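Local coordinates for probable histone-lysine N-methyltransferase, H3 lysine-9 specific SUVH9 (Arabidopsis thaliana, PDB 4NJ5), which takes part in gene silencing, lacks methyltransferase activity, and may bind methylated DNA and recruit RNA polymerase V to chromatin, at residues A[280-285]-A[391-396]; A[286-291]-A[481-486]. All blocks are in the same frame, centred on the assembly; numbering follows the deposited sequence.

Interaction 1: residues A[280-285]-A[391-396]; sequences EYLAQT and AGVALT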
loop_
_atom_site.group_PDB
_atom_site.type_symbol
_atom_site.label_atom_id
_atom_site.label_comp_id
_atom_site.label_asym_id
_atom_site.label_seq_id
_atom_site.Cartn_x
_atom_site.Cartn_y
_atom_site.Cartn_z
ATOM N N GLU A 280 -23.110 -3.198 18.585
ATOM C CA GLU A 280 -23.390 -1.787 18.392
ATOM C C GLU A 280 -22.122 -1.160 17.842
ATOM O O GLU A 280 -21.066 -1.229 18.474
ATOM C CB GLU A 280 -23.788 -1.119 19.705
ATOM C CG GLU A 280 -23.864 0.394 19.616
ATOM C CD GLU A 280 -24.243 1.040 20.930
ATOM O OE1 GLU A 280 -25.017 0.430 21.699
ATOM O OE2 GLU A 280 -23.757 2.158 21.194
ATOM N N TYR A 281 -22.218 -0.566 16.659
ATOM C CA TYR A 281 -21.049 0.027 16.029
ATOM C C TYR A 281 -20.569 1.247 16.806
ATOM O O TYR A 281 -21.366 2.095 17.208
ATOM C CB TYR A 281 -21.326 0.401 14.572
ATOM C CG TYR A 281 -20.057 0.645 13.792
ATOM C CD1 TYR A 281 -19.474 -0.370 13.045
ATOM C CD2 TYR A 281 -19.425 1.882 13.825
ATOM C CE1 TYR A 281 -18.308 -0.153 12.341
ATOM C CE2 TYR A 281 -18.259 2.107 13.129
ATOM C CZ TYR A 281 -17.703 1.086 12.388
ATOM O OH TYR A 281 -16.537 1.308 11.691
ATOM N N LEU A 282 -19.259 1.323 17.010
ATOM C CA LEU A 282 -18.652 2.418 17.753
ATOM C C LEU A 282 -17.400 2.891 17.024
ATOM O O LEU A 282 -16.398 2.178 16.971
ATOM C CB LEU A 282 -18.308 1.959 19.169
ATOM C CG LEU A 282 -17.631 2.993 20.066
ATOM C CD1 LEU A 282 -18.523 4.217 20.260
ATOM C CD2 LEU A 282 -17.248 2.378 21.404
ATOM N N ALA A 283 -17.459 4.097 16.468
ATOM C CA ALA A 283 -16.424 4.567 15.549
ATOM C C ALA A 283 -15.137 4.987 16.251
ATOM O O ALA A 283 -14.058 4.937 15.663
ATOM C CB ALA A 283 -16.956 5.700 14.683
ATOM N N GLN A 284 -15.254 5.408 17.503
ATOM C CA GLN A 284 -14.093 5.828 18.276
ATOM C C GLN A 284 -14.112 5.151 19.639
ATOM O O GLN A 284 -15.178 4.935 20.209
ATOM C CB GLN A 284 -14.083 7.347 18.453
ATOM C CG GLN A 284 -14.089 8.134 17.155
ATOM C CD GLN A 284 -13.856 9.614 17.383
ATOM O OE1 GLN A 284 -12.760 10.031 17.765
ATOM N NE2 GLN A 284 -14.892 10.417 17.165
ATOM N N THR A 285 -12.933 4.822 20.155
ATOM C CA THR A 285 -12.823 4.169 21.455
ATOM C C THR A 285 -13.488 4.988 22.557
ATOM O O THR A 285 -13.303 6.202 22.641
ATOM C CB THR A 285 -11.350 3.891 21.826
ATOM O OG1 THR A 285 -10.913 2.695 21.172
ATOM C CG2 THR A 285 -11.187 3.718 23.334
ATOM N N ALA A 391 -11.231 0.590 17.543
ATOM C CA ALA A 391 -12.173 1.134 18.524
ATOM C C ALA A 391 -12.908 0.092 19.374
ATOM O O ALA A 391 -13.567 -0.807 18.853
ATOM C CB ALA A 391 -13.174 2.066 17.843
ATOM N N GLY A 392 -12.797 0.240 20.690
ATOM C CA GLY A 392 -13.499 -0.613 21.630
ATOM C C GLY A 392 -13.829 0.162 22.889
ATOM O O GLY A 392 -13.720 1.391 22.913
ATOM N N VAL A 393 -14.237 -0.546 23.936
ATOM C CA VAL A 393 -14.537 0.094 25.211
ATOM C C VAL A 393 -13.348 -0.059 26.155
ATOM O O VAL A 393 -13.017 -1.166 26.568
ATOM C CB VAL A 393 -15.808 -0.500 25.852
ATOM C CG1 VAL A 393 -16.100 0.166 27.192
ATOM C CG2 VAL A 393 -16.991 -0.359 24.908
ATOM N N ALA A 394 -12.704 1.056 26.485
ATOM C CA ALA A 394 -11.508 1.032 27.323
ATOM C C ALA A 394 -11.837 0.907 28.805
ATOM O O ALA A 394 -12.780 1.525 29.297
ATOM C CB ALA A 394 -10.650 2.267 27.070
ATOM N N LEU A 395 -11.045 0.104 29.507
ATOM C CA LEU A 395 -11.257 -0.140 30.927
ATOM C C LEU A 395 -10.077 0.305 31.781
ATOM O O LEU A 395 -8.931 0.352 31.320
ATOM C CB LEU A 395 -11.505 -1.626 31.197
ATOM C CG LEU A 395 -12.779 -2.324 30.717
ATOM C CD1 LEU A 395 -13.911 -1.331 30.522
ATOM C CD2 LEU A 395 -12.518 -3.100 29.441
ATOM N N THR A 396 -10.377 0.625 33.036
ATOM C CA THR A 396 -9.356 0.801 34.057
ATOM C C THR A 396 -8.917 -0.586 34.503
ATOM O O THR A 396 -9.458 -1.582 34.032
ATOM C CB THR A 396 -9.924 1.531 35.287
ATOM O OG1 THR A 396 -11.084 0.838 35.761
ATOM C CG2 THR A 396 -10.319 2.953 34.923
#
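L282 makes the first touch, and it uses both ends of the residue. Its carbonyl O lies 3.3 Å from A391 CB, while its side chain, with CG anti to the backbone N (chi1 179°), reaches along the other segment until CD2 passes G392 O and loosely meets V393 CG2 at 4.5 Å. The chain then bends round the methyl of A391: A283 O and the carbonyl carbon of Q284 both close on that CB, so this small side chain is wrapped by backbone, and the side chains of A283 and Q284 start off away from it.

T285 carries the polar work. Its OG1 accepts a hydrogen bond from G392 N, 3.1 Å long and nearly straight at 162°. A chi1 of -81° sets OG1 beside the residue's own backbone N and sends CG2 the other way, onto A394 CB at 4.0 Å. T285 CA lies 3.3 Å from G392 O in a CA-H...O contact. E389 receives the N-H of T285, and the next residue, S286, bonds through its backbone to both G392 and A394, in a parallel pattern. A valine in place of T285 would probably leave the buried N-H of G392 without its acceptor, even though a methyl could still meet A394.

Here the Pre-SET region is fastened to the SET domain through one hydroxyl-to-backbone hydrogen bond and small apolar contacts, continued by the backbone bonds of S286; the methyl of A391 is small enough to fit against the bend from L282 to T285.

Interaction 2: residues A[286-291]-A[481-486]; sequences SFPPGL and LMFPRV
F287 is the bump of this contact, pushed between F483 and R485. Its ring tip enters a notch in the opposite chain: F287 CZ comes to 3.1 Å from the carbonyl O of F483, and CE1 rests on F483 CB at 3.5 Å, while P484 O lies near the ring plane at the edge. The two phenyl side chains slide past each other in opposite directions, centroids 5.7 Å apart and planes turned by 73°, an oblique pairing in which F287 CD1 and CE1 press against the base of the F483 ring.

On its other flank the F287 ring is met by R485. F287 CE2 points at the middle of the guanidinium, 3.6 Å from R485 CZ, with the planes 68° apart, so the arginine lays a flat face against the rim of the phenyl ring. The extended run of R485 from CG to NE carries the group out to this place, and salt bridges to E389 and D477, with a bond from NH2 to T285 O, fix its rotation.

F483 in turn fills the hollow lined by F287, P288 and L291 of the loop. L291 CD1 packs on F483 CD2 at 3.7 Å, and P288 CG lies more loosely against F483 CZ at 4.4 Å.

Around these side chains, H478 meets the F287 ring edge-to-face and gives a hydrogen bond to F483 O, while F447 adjoins F483. P484 turns away to pack on F473 and L475 of strand 469-475, and R485 pairs with V474 of that strand, so the Pre-SET loop docks where strand 485-490 enters the SET-domain sheet.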
loop_
_atom_site.group_PDB
_atom_site.type_symbol
_atom_site.label_atom_id
_atom_site.label_comp_id
_atom_site.label_asym_id
_atom_site.label_seq_id
_atom_site.Cartn_x
_atom_site.Cartn_y
_atom_site.Cartn_z
ATOM N N SER A 286 -14.282 4.317 23.384
ATOM C CA SER A 286 -14.923 4.970 24.517
ATOM C C SER A 286 -14.100 4.801 25.791
ATOM O O SER A 286 -13.917 3.690 26.289
ATOM C CB SER A 286 -16.337 4.433 24.721
ATOM O OG SER A 286 -16.901 4.949 25.913
ATOM N N PHE A 287 -13.596 5.915 26.307
ATOM C CA PHE A 287 -12.831 5.911 27.542
ATOM C C PHE A 287 -13.784 6.046 28.726
ATOM O O PHE A 287 -14.891 6.557 28.566
ATOM C CB PHE A 287 -11.777 7.024 27.511
ATOM C CG PHE A 287 -10.690 6.790 26.496
ATOM C CD1 PHE A 287 -9.729 5.815 26.709
ATOM C CD2 PHE A 287 -10.636 7.533 25.323
ATOM C CE1 PHE A 287 -8.731 5.585 25.775
ATOM C CE2 PHE A 287 -9.633 7.309 24.381
ATOM C CZ PHE A 287 -8.682 6.335 24.609
ATOM N N PRO A 288 -13.376 5.554 29.907
ATOM C CA PRO A 288 -14.253 5.571 31.084
ATOM C C PRO A 288 -14.744 6.969 31.428
ATOM O O PRO A 288 -13.945 7.905 31.447
ATOM C CB PRO A 288 -13.358 5.025 32.207
ATOM C CG PRO A 288 -11.965 5.091 31.680
ATOM C CD PRO A 288 -12.087 4.908 30.204
ATOM N N PRO A 289 -16.054 7.104 31.684
ATOM C CA PRO A 289 -16.681 8.383 32.023
ATOM C C PRO A 289 -15.973 9.039 33.196
ATOM O O PRO A 289 -15.771 8.400 34.231
ATOM C CB PRO A 289 -18.102 7.977 32.425
ATOM C CG PRO A 289 -18.351 6.713 31.694
ATOM C CD PRO A 289 -17.029 6.001 31.670
ATOM N N GLY A 290 -15.586 10.298 33.024
ATOM C CA GLY A 290 -14.883 11.015 34.067
ATOM C C GLY A 290 -13.377 10.882 33.975
ATOM O O GLY A 290 -12.686 10.911 34.993
ATOM N N LEU A 291 -12.861 10.730 32.760
ATOM C CA LEU A 291 -11.457 10.858 32.493
ATOM C C LEU A 291 -11.216 12.172 31.838
ATOM O O LEU A 291 -10.243 12.853 32.093
ATOM C CB LEU A 291 -10.973 9.798 31.517
ATOM C CG LEU A 291 -9.567 10.093 30.958
ATOM C CD1 LEU A 291 -8.608 9.081 31.491
ATOM C CD2 LEU A 291 -9.458 10.156 29.454
ATOM N N LEU A 481 -1.552 10.033 29.228
ATOM C CA LEU A 481 -0.582 9.040 28.761
ATOM C C LEU A 481 -1.049 7.605 28.993
ATOM O O LEU A 481 -0.661 6.694 28.266
ATOM C CB LEU A 481 0.778 9.245 29.435
ATOM C CG LEU A 481 1.708 10.354 28.930
ATOM C CD1 LEU A 481 1.212 10.966 27.626
ATOM C CD2 LEU A 481 1.908 11.424 29.991
ATOM N N MET A 482 -1.884 7.411 30.009
ATOM C CA MET A 482 -2.370 6.080 30.358
ATOM C C MET A 482 -3.377 5.552 29.340
ATOM O O MET A 482 -3.541 4.339 29.195
ATOM C CB MET A 482 -3.005 6.095 31.750
ATOM C CG MET A 482 -2.133 6.701 32.846
ATOM S SD MET A 482 -0.799 5.626 33.417
ATOM C CE MET A 482 0.558 6.126 32.357
ATOM N N PHE A 483 -4.047 6.457 28.635
ATOM C CA PHE A 483 -5.119 6.051 27.730
ATOM C C PHE A 483 -5.021 6.600 26.304
ATOM O O PHE A 483 -5.959 7.233 25.823
ATOM C CB PHE A 483 -6.476 6.423 28.328
ATOM C CG PHE A 483 -6.930 5.504 29.422
ATOM C CD1 PHE A 483 -7.442 4.254 29.122
ATOM C CD2 PHE A 483 -6.852 5.890 30.751
ATOM C CE1 PHE A 483 -7.865 3.404 30.125
ATOM C CE2 PHE A 483 -7.273 5.043 31.760
ATOM C CZ PHE A 483 -7.780 3.799 31.446
ATOM N N PRO A 484 -3.903 6.339 25.609
ATOM C CA PRO A 484 -3.853 6.819 24.227
ATOM C C PRO A 484 -4.751 5.970 23.344
ATOM O O PRO A 484 -5.110 4.858 23.726
ATOM C CB PRO A 484 -2.392 6.598 23.841
ATOM C CG PRO A 484 -1.990 5.410 24.641
ATOM C CD PRO A 484 -2.713 5.540 25.958
ATOM N N ARG A 485 -5.112 6.482 22.176
ATOM C CA ARG A 485 -5.913 5.705 21.246
ATOM C C ARG A 485 -5.050 4.714 20.471
ATOM O O ARG A 485 -3.828 4.854 20.401
ATOM C CB ARG A 485 -6.689 6.621 20.299
ATOM C CG ARG A 485 -7.632 7.557 21.036
ATOM C CD ARG A 485 -8.609 8.245 20.110
ATOM N NE ARG A 485 -9.592 9.003 20.875
ATOM C CZ ARG A 485 -10.783 8.538 21.239
ATOM N NH1 ARG A 485 -11.609 9.303 21.945
ATOM N NH2 ARG A 485 -11.152 7.310 20.895
ATOM N N VAL A 486 -5.698 3.701 19.911
ATOM C CA VAL A 486 -5.016 2.691 19.124
ATOM C C VAL A 486 -5.313 2.959 17.656
ATOM O O VAL A 486 -6.453 2.811 17.211
ATOM C CB VAL A 486 -5.502 1.276 19.509
ATOM C CG1 VAL A 486 -4.664 0.210 18.823
ATOM C CG2 VAL A 486 -5.465 1.100 21.026
#

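Overall arrangement
The two contacts form one continuous docking of the Pre-SET region on the SET domain, since 286-291 follows directly on 280-285 and their centres lie about 10 Å apart. Both are partly buried and lie away from the zinc cluster. Interaction 1 sits against strand 393-395 and relies on a threonine hydroxyl bonded to a backbone N-H, and on small side chains; interaction 2 sits at the start of strand 485-490 and relies on aromatic bulk and an arginine face. They interlock, probably hydrogen-bonded to each other through S286 and R485 NH2, and L395 O packs against F483 CE1. E389 serves both, binding T285 N and R485.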